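Local coordinates for protein epsin 1 (Danio rerio, PDB 5LP0) that probably binds membranes rich in phosphatidylinositol 4,5-bisphosphate through its ENTH domain, bending them and promoting clathrin-coated invaginations in receptor-mediated endocytosis, at residues Lys11-Thr16 with Met45-Lys50; Lys50-His55 with Arg60-Ala65. One frame throughout, in Å; residues are numbered along the deposited sequence.

Interaction 1: Lys11-Thr16 with Met45-Lys50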
ATOM      1  N   LYS A  11      -9.481  -6.750  -5.400  1.00 12.09           N
ATOM      2  CA  LYS A  11      -9.509  -6.265  -4.022  1.00 12.11           C
ATOM      3  C   LYS A  11      -8.519  -5.109  -3.832  1.00 10.69           C
ATOM      4  O   LYS A  11      -8.818  -4.119  -3.165  1.00 10.02           O
ATOM      5  CB  LYS A  11      -9.200  -7.412  -3.050  1.00 13.51           C
ATOM      6  CG  LYS A  11     -10.383  -8.352  -2.866  1.00 14.61           C
ATOM      7  CD  LYS A  11     -10.038  -9.533  -1.977  1.00 21.42           C
ATOM      8  CE  LYS A  11     -11.226 -10.466  -1.756  1.00 28.42           C
ATOM      9  NZ  LYS A  11     -12.398  -9.755  -1.149  1.00 32.51           N
ATOM     10  N   VAL A  12      -7.327  -5.235  -4.394  1.00  8.94           N
ATOM     11  CA  VAL A  12      -6.362  -4.139  -4.332  1.00  8.36           C
ATOM     12  C   VAL A  12      -6.904  -2.867  -5.010  1.00  8.24           C
ATOM     13  O   VAL A  12      -6.795  -1.754  -4.464  1.00 10.28           O
ATOM     14  CB  VAL A  12      -5.028  -4.531  -4.984  1.00  9.15           C
ATOM     15  CG1 VAL A  12      -4.123  -3.325  -5.075  1.00  8.39           C
ATOM     16  CG2 VAL A  12      -4.357  -5.649  -4.213  1.00  9.77           C
ATOM     17  N   ARG A  13      -7.533  -3.027  -6.174  1.00 10.43           N
ATOM     18  CA  ARG A  13      -8.089  -1.871  -6.884  1.00 10.03           C
ATOM     19  C   ARG A  13      -9.127  -1.169  -6.019  1.00 11.94           C
ATOM     20  O   ARG A  13      -9.131   0.051  -5.898  1.00 12.68           O
ATOM     21  CB  ARG A  13      -8.728  -2.282  -8.216  1.00 12.09           C
ATOM     22  CG  ARG A  13      -7.733  -2.587  -9.280  1.00 13.54           C
ATOM     23  CD  ARG A  13      -8.394  -3.188 -10.521  1.00 19.30           C
ATOM     24  NE  ARG A  13      -7.400  -3.422 -11.560  1.00 20.05           N
ATOM     25  CZ  ARG A  13      -6.990  -2.506 -12.429  1.00 22.85           C
ATOM     26  NH1 ARG A  13      -7.506  -1.283 -12.405  1.00 22.23           N
ATOM     27  NH2 ARG A  13      -6.064  -2.820 -13.328  1.00 25.29           N
ATOM     28  N   GLU A  14      -9.995  -1.948  -5.398  1.00 11.50           N
ATOM     29  CA  GLU A  14     -11.033  -1.408  -4.547  1.00 14.00           C
ATOM     30  C   GLU A  14     -10.420  -0.653  -3.373  1.00 12.65           C
ATOM     31  O   GLU A  14     -10.877   0.416  -3.019  1.00 14.74           O
ATOM     32  CB  GLU A  14     -11.913  -2.543  -4.028  1.00 17.50           C
ATOM     33  CG  GLU A  14     -12.948  -2.074  -3.035  1.00 30.83           C
ATOM     34  CD  GLU A  14     -14.001  -1.201  -3.673  1.00 32.29           C
ATOM     35  OE1 GLU A  14     -14.346  -1.459  -4.852  1.00 34.63           O
ATOM     36  OE2 GLU A  14     -14.469  -0.242  -3.007  1.00 37.76           O
ATOM     37  N   ALA A  15      -9.374  -1.229  -2.783  1.00 10.52           N
ATOM     38  CA  ALA A  15      -8.716  -0.656  -1.626  1.00 10.22           C
ATOM     39  C   ALA A  15      -7.983   0.637  -1.967  1.00 11.16           C
ATOM     40  O   ALA A  15      -7.658   1.415  -1.080  1.00 12.21           O
ATOM     41  CB  ALA A  15      -7.733  -1.668  -1.009  1.00 12.26           C
ATOM     42  N   THR A  16      -7.619   0.807  -3.229  1.00  9.61           N
ATOM     43  CA  THR A  16      -6.826   1.963  -3.633  1.00 10.09           C
ATOM     44  C   THR A  16      -7.532   2.916  -4.609  1.00  9.65           C
ATOM     45  O   THR A  16      -6.890   3.685  -5.340  1.00  9.88           O
ATOM     46  CB  THR A  16      -5.501   1.482  -4.224  1.00  7.36           C
ATOM     47  OG1 THR A  16      -5.742   0.652  -5.377  1.00  9.61           O
ATOM     48  CG2 THR A  16      -4.688   0.694  -3.176  1.00 10.85           C
ATOM     49  N   MET A  45       0.929  -7.435  -5.371  1.00  7.88           N
ATOM     50  CA  MET A  45       2.050  -6.533  -5.379  1.00  6.33           C
ATOM     51  C   MET A  45       2.115  -5.806  -6.709  1.00  7.86           C
ATOM     52  O   MET A  45       2.374  -4.596  -6.743  1.00  7.12           O
ATOM     53  CB  MET A  45       3.343  -7.278  -5.104  1.00  7.82           C
ATOM     54  CG  MET A  45       3.402  -7.805  -3.679  1.00  7.86           C
ATOM     55  SD  MET A  45       3.302  -6.594  -2.328  1.00  8.64           S
ATOM     56  CE  MET A  45       4.926  -5.828  -2.439  1.00 13.06           C
ATOM     57  N   SER A  46       1.827  -6.487  -7.807  1.00  6.94           N
ATOM     58  CA  SER A  46       1.877  -5.824  -9.097  1.00  7.28           C
ATOM     59  C   SER A  46       0.880  -4.668  -9.106  1.00  6.77           C
ATOM     60  O   SER A  46       1.215  -3.543  -9.549  1.00  8.40           O
ATOM     61  CB  SER A  46       1.552  -6.817 -10.213  1.00 11.63           C
ATOM     62  OG  SER A  46       1.506  -6.131 -11.441  1.00 16.09           O
ATOM     63  N   MET A  47      -0.341  -4.935  -8.643  1.00  5.86           N
ATOM     64  CA  MET A  47      -1.364  -3.900  -8.630  1.00  7.59           C
ATOM     65  C   MET A  47      -1.004  -2.748  -7.688  1.00  5.15           C
ATOM     66  O   MET A  47      -1.257  -1.584  -7.990  1.00  6.54           O
ATOM     67  CB  MET A  47      -2.726  -4.502  -8.286  1.00  7.86           C
ATOM     68  CG  MET A  47      -3.880  -3.545  -8.577  1.00  8.62           C
ATOM     69  SD  MET A  47      -4.047  -3.206 -10.358  1.00 10.82           S
ATOM     70  CE  MET A  47      -3.989  -1.416 -10.426  1.00  9.06           C
ATOM     71  N   VAL A  48      -0.386  -3.030  -6.556  1.00  5.61           N
ATOM     72  CA  VAL A  48      -0.014  -1.971  -5.637  1.00  4.10           C
ATOM     73  C   VAL A  48       1.047  -1.080  -6.268  1.00  4.70           C
ATOM     74  O   VAL A  48       0.935   0.160  -6.203  1.00  5.65           O
ATOM     75  CB  VAL A  48       0.452  -2.527  -4.259  1.00  5.81           C
ATOM     76  CG1 VAL A  48       0.917  -1.377  -3.366  1.00  8.77           C
ATOM     77  CG2 VAL A  48      -0.678  -3.279  -3.539  1.00  5.84           C
ATOM     78  N   TRP A  49       2.077  -1.647  -6.872  1.00  6.00           N
ATOM     79  CA  TRP A  49       3.115  -0.863  -7.542  1.00  5.89           C
ATOM     80  C   TRP A  49       2.541  -0.034  -8.684  1.00  4.31           C
ATOM     81  O   TRP A  49       2.959   1.125  -8.880  1.00  7.04           O
ATOM     82  CB  TRP A  49       4.276  -1.740  -8.041  1.00  5.62           C
ATOM     83  CG  TRP A  49       5.070  -2.436  -6.954  1.00  6.92           C
ATOM     84  CD1 TRP A  49       5.247  -3.786  -6.814  1.00  8.28           C
ATOM     85  CD2 TRP A  49       5.808  -1.825  -5.879  1.00  6.34           C
ATOM     86  NE1 TRP A  49       6.025  -4.042  -5.721  1.00  6.51           N
ATOM     87  CE2 TRP A  49       6.380  -2.865  -5.121  1.00  6.06           C
ATOM     88  CE3 TRP A  49       6.037  -0.501  -5.488  1.00  7.42           C
ATOM     89  CZ2 TRP A  49       7.163  -2.628  -3.980  1.00  6.91           C
ATOM     90  CZ3 TRP A  49       6.806  -0.259  -4.361  1.00  6.28           C
ATOM     91  CH2 TRP A  49       7.372  -1.322  -3.618  1.00  7.29           C
ATOM     92  N   LYS A  50       1.554  -0.566  -9.397  1.00  5.58           N
ATOM     93  CA  LYS A  50       0.897   0.211 -10.440  1.00  4.66           C
ATOM     94  C   LYS A  50       0.196   1.427  -9.848  1.00  7.01           C
ATOM     95  O   LYS A  50       0.342   2.539 -10.354  1.00  7.60           O
ATOM     96  CB  LYS A  50      -0.111  -0.643 -11.187  1.00  7.35           C
ATOM     97  CG  LYS A  50       0.530  -1.638 -12.161  1.00  8.85           C
ATOM     98  CD  LYS A  50      -0.522  -2.482 -12.890  1.00 11.51           C
ATOM     99  CE  LYS A  50       0.122  -3.555 -13.800  1.00 11.80           C
ATOM    100  NZ  LYS A  50      -0.913  -4.469 -14.346  1.00 18.37           N
TER
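Met47 reaches from helix 38-51 toward helix 8-15 and divides its side chain between two neighbours, giving its methylene groups to Val12 and its thioether to Arg13. The inner half is purely apolar. The Val12 and Met47 side chains lie alongside each other, pointing opposite ways, and the CG1 branch of Val12 lies 3.5 Å from Met47 CG. That branch stands anti to the backbone N (chi1 172°), which carries it across to helix 38-51, where it also meets Val48 CG2 at 3.8 Å. Val48 in turn packs against Leu68 and Met69 of helix 59-75, linking the pair to a third helix.

The outer half is different in kind. The Met47 chain bends at chi2 (66°) and again at chi3, while the Arg13 chain runs extended from CG to NE and lies roughly perpendicular to the methionine. Met47 SD therefore comes over one face of the guanidinium, 3.2 Å above its plane and displaced toward the rim. Met47 SD is 3.6 Å from Arg13 NE, and Met47 CE sits 3.8 Å from Arg13 CZ. A salt bridge from NH2 to Glu9 holds the far end of the arginine. At the end of helix 8-15, Thr16 OG1 donates to Val12 O at 2.8 Å.

The axes of the two short helical segments approach to 9.5 Å, their directions 29° apart. This is side-by-side helix packing within the all-helical ENTH domain, with an apolar seam leading out to an arginine that, as in a close relative, probably binds the phosphoinositide headgroup.

Interaction 2: Lys50-His55 with Arg60-Ala65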
ATOM      1  N   LYS A  50       1.554  -0.566  -9.397  1.00  5.58           N
ATOM      2  CA  LYS A  50       0.897   0.211 -10.440  1.00  4.66           C
ATOM      3  C   LYS A  50       0.196   1.427  -9.848  1.00  7.01           C
ATOM      4  O   LYS A  50       0.342   2.539 -10.354  1.00  7.60           O
ATOM      5  CB  LYS A  50      -0.111  -0.643 -11.187  1.00  7.35           C
ATOM      6  CG  LYS A  50       0.530  -1.638 -12.161  1.00  8.85           C
ATOM      7  CD  LYS A  50      -0.522  -2.482 -12.890  1.00 11.51           C
ATOM      8  CE  LYS A  50       0.122  -3.555 -13.800  1.00 11.80           C
ATOM      9  NZ  LYS A  50      -0.913  -4.469 -14.346  1.00 18.37           N
ATOM     10  N   ARG A  51      -0.548   1.248  -8.761  1.00  6.13           N
ATOM     11  CA  ARG A  51      -1.273   2.358  -8.162  1.00  7.30           C
ATOM     12  C   ARG A  51      -0.286   3.386  -7.596  1.00  5.71           C
ATOM     13  O   ARG A  51      -0.534   4.584  -7.664  1.00  6.48           O
ATOM     14  CB  ARG A  51      -2.234   1.839  -7.081  1.00  5.34           C
ATOM     15  CG  ARG A  51      -3.455   1.082  -7.673  1.00  7.25           C
ATOM     16  CD  ARG A  51      -4.493   2.109  -8.142  1.00  9.49           C
ATOM     17  NE  ARG A  51      -5.419   1.735  -9.227  1.00 19.99           N
ATOM     18  CZ  ARG A  51      -6.721   1.494  -9.074  1.00 16.20           C
ATOM     19  NH1 ARG A  51      -7.268   1.460  -7.872  1.00 20.72           N
ATOM     20  NH2 ARG A  51      -7.484   1.230 -10.129  1.00 18.30           N
ATOM     21  N   LEU A  52       0.860   2.924  -7.104  1.00  5.60           N
ATOM     22  CA  LEU A  52       1.901   3.800  -6.584  1.00  5.56           C
ATOM     23  C   LEU A  52       2.605   4.612  -7.678  1.00  6.36           C
ATOM     24  O   LEU A  52       3.354   5.543  -7.367  1.00  7.63           O
ATOM     25  CB  LEU A  52       2.949   2.977  -5.818  1.00  5.35           C
ATOM     26  CG  LEU A  52       2.525   2.463  -4.438  1.00  5.51           C
ATOM     27  CD1 LEU A  52       3.570   1.507  -3.909  1.00  5.47           C
ATOM     28  CD2 LEU A  52       2.292   3.587  -3.419  1.00  6.49           C
ATOM     29  N   ASN A  53       2.340   4.266  -8.934  1.00  5.67           N
ATOM     30  CA  ASN A  53       2.966   4.899 -10.096  1.00  5.66           C
ATOM     31  C   ASN A  53       1.964   5.726 -10.920  1.00  7.41           C
ATOM     32  O   ASN A  53       2.263   6.126 -12.045  1.00  9.47           O
ATOM     33  CB  ASN A  53       3.563   3.783 -10.976  1.00  7.18           C
ATOM     34  CG  ASN A  53       4.544   4.291 -12.015  1.00  7.78           C
ATOM     35  OD1 ASN A  53       5.291   5.249 -11.782  1.00  8.82           O
ATOM     36  ND2 ASN A  53       4.556   3.639 -13.171  1.00  9.80           N
ATOM     37  N   ASP A  54       0.794   5.994 -10.354  1.00  5.88           N
ATOM     38  CA  ASP A  54      -0.172   6.943 -10.929  1.00  7.69           C
ATOM     39  C   ASP A  54       0.179   8.384 -10.541  1.00  6.42           C
ATOM     40  O   ASP A  54       1.076   8.621  -9.717  1.00  6.63           O
ATOM     41  CB  ASP A  54      -1.590   6.561 -10.497  1.00  8.39           C
ATOM     42  CG  ASP A  54      -2.144   5.377 -11.283  1.00  9.37           C
ATOM     43  OD1 ASP A  54      -3.150   4.793 -10.828  1.00 11.87           O
ATOM     44  OD2 ASP A  54      -1.588   5.049 -12.353  1.00 11.47           O
ATOM     45  N   HIS A  55      -0.518   9.353 -11.142  1.00  7.23           N
ATOM     46  CA  HIS A  55      -0.169  10.748 -10.985  1.00  7.52           C
ATOM     47  C   HIS A  55      -1.403  11.619 -11.068  1.00  7.65           C
ATOM     48  O   HIS A  55      -2.496  11.183 -11.430  1.00  8.45           O
ATOM     49  CB  HIS A  55       0.789  11.158 -12.106  1.00 11.89           C
ATOM     50  CG  HIS A  55       2.046  10.350 -12.151  1.00 16.48           C
ATOM     51  ND1 HIS A  55       3.144  10.637 -11.369  1.00 26.22           N
ATOM     52  CD2 HIS A  55       2.376   9.255 -12.878  1.00 18.03           C
ATOM     53  CE1 HIS A  55       4.096   9.752 -11.608  1.00 24.44           C
ATOM     54  NE2 HIS A  55       3.658   8.908 -12.523  1.00 21.52           N
ATOM     55  N   ARG A  60      -4.912  10.016  -5.309  1.00  7.65           N
ATOM     56  CA  ARG A  60      -5.406   9.242  -4.175  1.00  8.43           C
ATOM     57  C   ARG A  60      -5.098   7.742  -4.377  1.00  7.59           C
ATOM     58  O   ARG A  60      -4.987   7.007  -3.410  1.00  8.99           O
ATOM     59  CB  ARG A  60      -6.898   9.447  -3.931  1.00 11.60           C
ATOM     60  CG  ARG A  60      -7.237   9.249  -2.463  1.00 18.87           C
ATOM     61  CD  ARG A  60      -8.729   9.282  -2.209  1.00 18.39           C
ATOM     62  NE  ARG A  60      -9.325  10.516  -2.710  1.00 21.72           N
ATOM     63  CZ  ARG A  60      -9.475  11.625  -1.997  1.00 25.19           C
ATOM     64  NH1 ARG A  60      -9.074  11.676  -0.731  1.00 23.67           N
ATOM     65  NH2 ARG A  60     -10.032  12.695  -2.558  1.00 29.45           N
ATOM     66  N   HIS A  61      -4.931   7.299  -5.621  1.00  7.39           N
ATOM     67  CA  HIS A  61      -4.450   5.940  -5.887  1.00  6.12           C
ATOM     68  C   HIS A  61      -3.131   5.766  -5.180  1.00  6.22           C
ATOM     69  O   HIS A  61      -2.884   4.730  -4.570  1.00  7.31           O
ATOM     70  CB  HIS A  61      -4.193   5.709  -7.383  1.00  6.14           C
ATOM     71  CG  HIS A  61      -5.429   5.522  -8.205  1.00  6.46           C
ATOM     72  ND1 HIS A  61      -5.380   5.359  -9.573  1.00  7.89           N
ATOM     73  CD2 HIS A  61      -6.739   5.487  -7.862  1.00  7.71           C
ATOM     74  CE1 HIS A  61      -6.610   5.213 -10.038  1.00 11.13           C
ATOM     75  NE2 HIS A  61      -7.448   5.264  -9.022  1.00 12.51           N
ATOM     76  N   VAL A  62      -2.273   6.777  -5.265  1.00  6.08           N
ATOM     77  CA  VAL A  62      -0.912   6.665  -4.742  1.00  6.88           C
ATOM     78  C   VAL A  62      -0.962   6.720  -3.218  1.00  7.41           C
ATOM     79  O   VAL A  62      -0.353   5.905  -2.515  1.00  6.09           O
ATOM     80  CB  VAL A  62      -0.019   7.841  -5.259  1.00  7.12           C
ATOM     81  CG1 VAL A  62       1.418   7.705  -4.730  1.00  5.79           C
ATOM     82  CG2 VAL A  62      -0.011   7.915  -6.781  1.00  7.40           C
ATOM     83  N   TYR A  63      -1.719   7.673  -2.686  1.00  6.00           N
ATOM     84  CA  TYR A  63      -1.850   7.820  -1.238  1.00  4.51           C
ATOM     85  C   TYR A  63      -2.423   6.546  -0.596  1.00  6.98           C
ATOM     86  O   TYR A  63      -1.839   5.993   0.346  1.00  6.09           O
ATOM     87  CB  TYR A  63      -2.743   9.023  -0.957  1.00  7.76           C
ATOM     88  CG  TYR A  63      -2.856   9.392   0.498  1.00  8.82           C
ATOM     89  CD1 TYR A  63      -1.835  10.069   1.146  1.00  8.15           C
ATOM     90  CD2 TYR A  63      -3.996   9.067   1.224  1.00 11.63           C
ATOM     91  CE1 TYR A  63      -1.944  10.422   2.476  1.00 10.93           C
ATOM     92  CE2 TYR A  63      -4.108   9.409   2.550  1.00 18.85           C
ATOM     93  CZ  TYR A  63      -3.079  10.085   3.171  1.00 14.61           C
ATOM     94  OH  TYR A  63      -3.205  10.433   4.499  1.00 19.86           O
ATOM     95  N   LYS A  64      -3.544   6.051  -1.131  1.00  5.89           N
ATOM     96  CA  LYS A  64      -4.191   4.853  -0.585  1.00  7.26           C
ATOM     97  C   LYS A  64      -3.360   3.572  -0.804  1.00  6.00           C
ATOM     98  O   LYS A  64      -3.360   2.672   0.046  1.00  7.81           O
ATOM     99  CB  LYS A  64      -5.614   4.717  -1.133  1.00  8.03           C
ATOM    100  CG  LYS A  64      -6.547   5.799  -0.572  1.00  8.65           C
ATOM    101  CD  LYS A  64      -7.908   5.910  -1.267  1.00 11.91           C
ATOM    102  CE  LYS A  64      -8.812   4.751  -0.880  1.00 14.63           C
ATOM    103  NZ  LYS A  64     -10.123   4.870  -1.586  1.00 14.74           N
ATOM    104  N   ALA A  65      -2.634   3.500  -1.909  1.00  5.84           N
ATOM    105  CA  ALA A  65      -1.721   2.376  -2.127  1.00  5.45           C
ATOM    106  C   ALA A  65      -0.626   2.382  -1.082  1.00  6.25           C
ATOM    107  O   ALA A  65      -0.186   1.302  -0.659  1.00  6.36           O
ATOM    108  CB  ALA A  65      -1.134   2.399  -3.537  1.00  6.65           C
TER
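Arg51 lays its guanidinium flat on one face of the His61 ring, the centres 3.9 Å apart and the planes only 8° from parallel. The chain is bent at chi2 (-81°), which folds CD over the same ring in a CH-pi contact, 3.8 Å from Arg51 CD to the centroid of the His61 ring. A second partner comes to the ring edge: His61 ND1 donates to Asp54 OD1 at 2.6 Å, close to the ring plane, using the anti side of a carboxylate turned 44° from the ring.

Away from this polar layer the packing is close. Leu52 CD2 makes apolar contacts with Ala65 CB, at 3.6 Å, and more loosely with Val62 CG1, whereas Val62 CG2 rests against carbonyl oxygens of the type I turn from Arg51 to Asp54, 3.2 Å from Asp54 O. Leu94 backs both Leu52 and Val62. The outer side is more open: Arg51, Asp54 and His61 all remain partly exposed, and Arg51 NH1 has a further hydrogen bond, to Thr16 OG1.

With an alanine in place of His61, Asp54 would probably lose its ring donor and Arg51 the flat surface against its guanidinium. Asp54 could favour a protonated ring while the stacked Arg51 would work against it, so the geometry does not settle the balance. Such a pairing is consistent with a phosphoinositide site, to which Arg51 and His61 both probably contribute.

How the interactions relate
Interaction 1 closes before interaction 2 opens along the chain, yet their centres are only about 8 Å apart and they share Lys50. Helix 38-51 serves both: one contact joins it to helix 8-15, the other joins its C-terminal end and the following turn to helix 59-75. They meet directly where Thr16 OG1 lies 3.0 Å from Arg51 NH1, a probable hydrogen bond that ties the end of helix 8-15 to the arginine of interaction 2. Folding thus gathers Arg13, Arg51 and His61 from three helices, with Asn18 beside His61, into one probable headgroup site, illustrating how helix packing can assemble a lipid-binding surface from residues scattered in sequence.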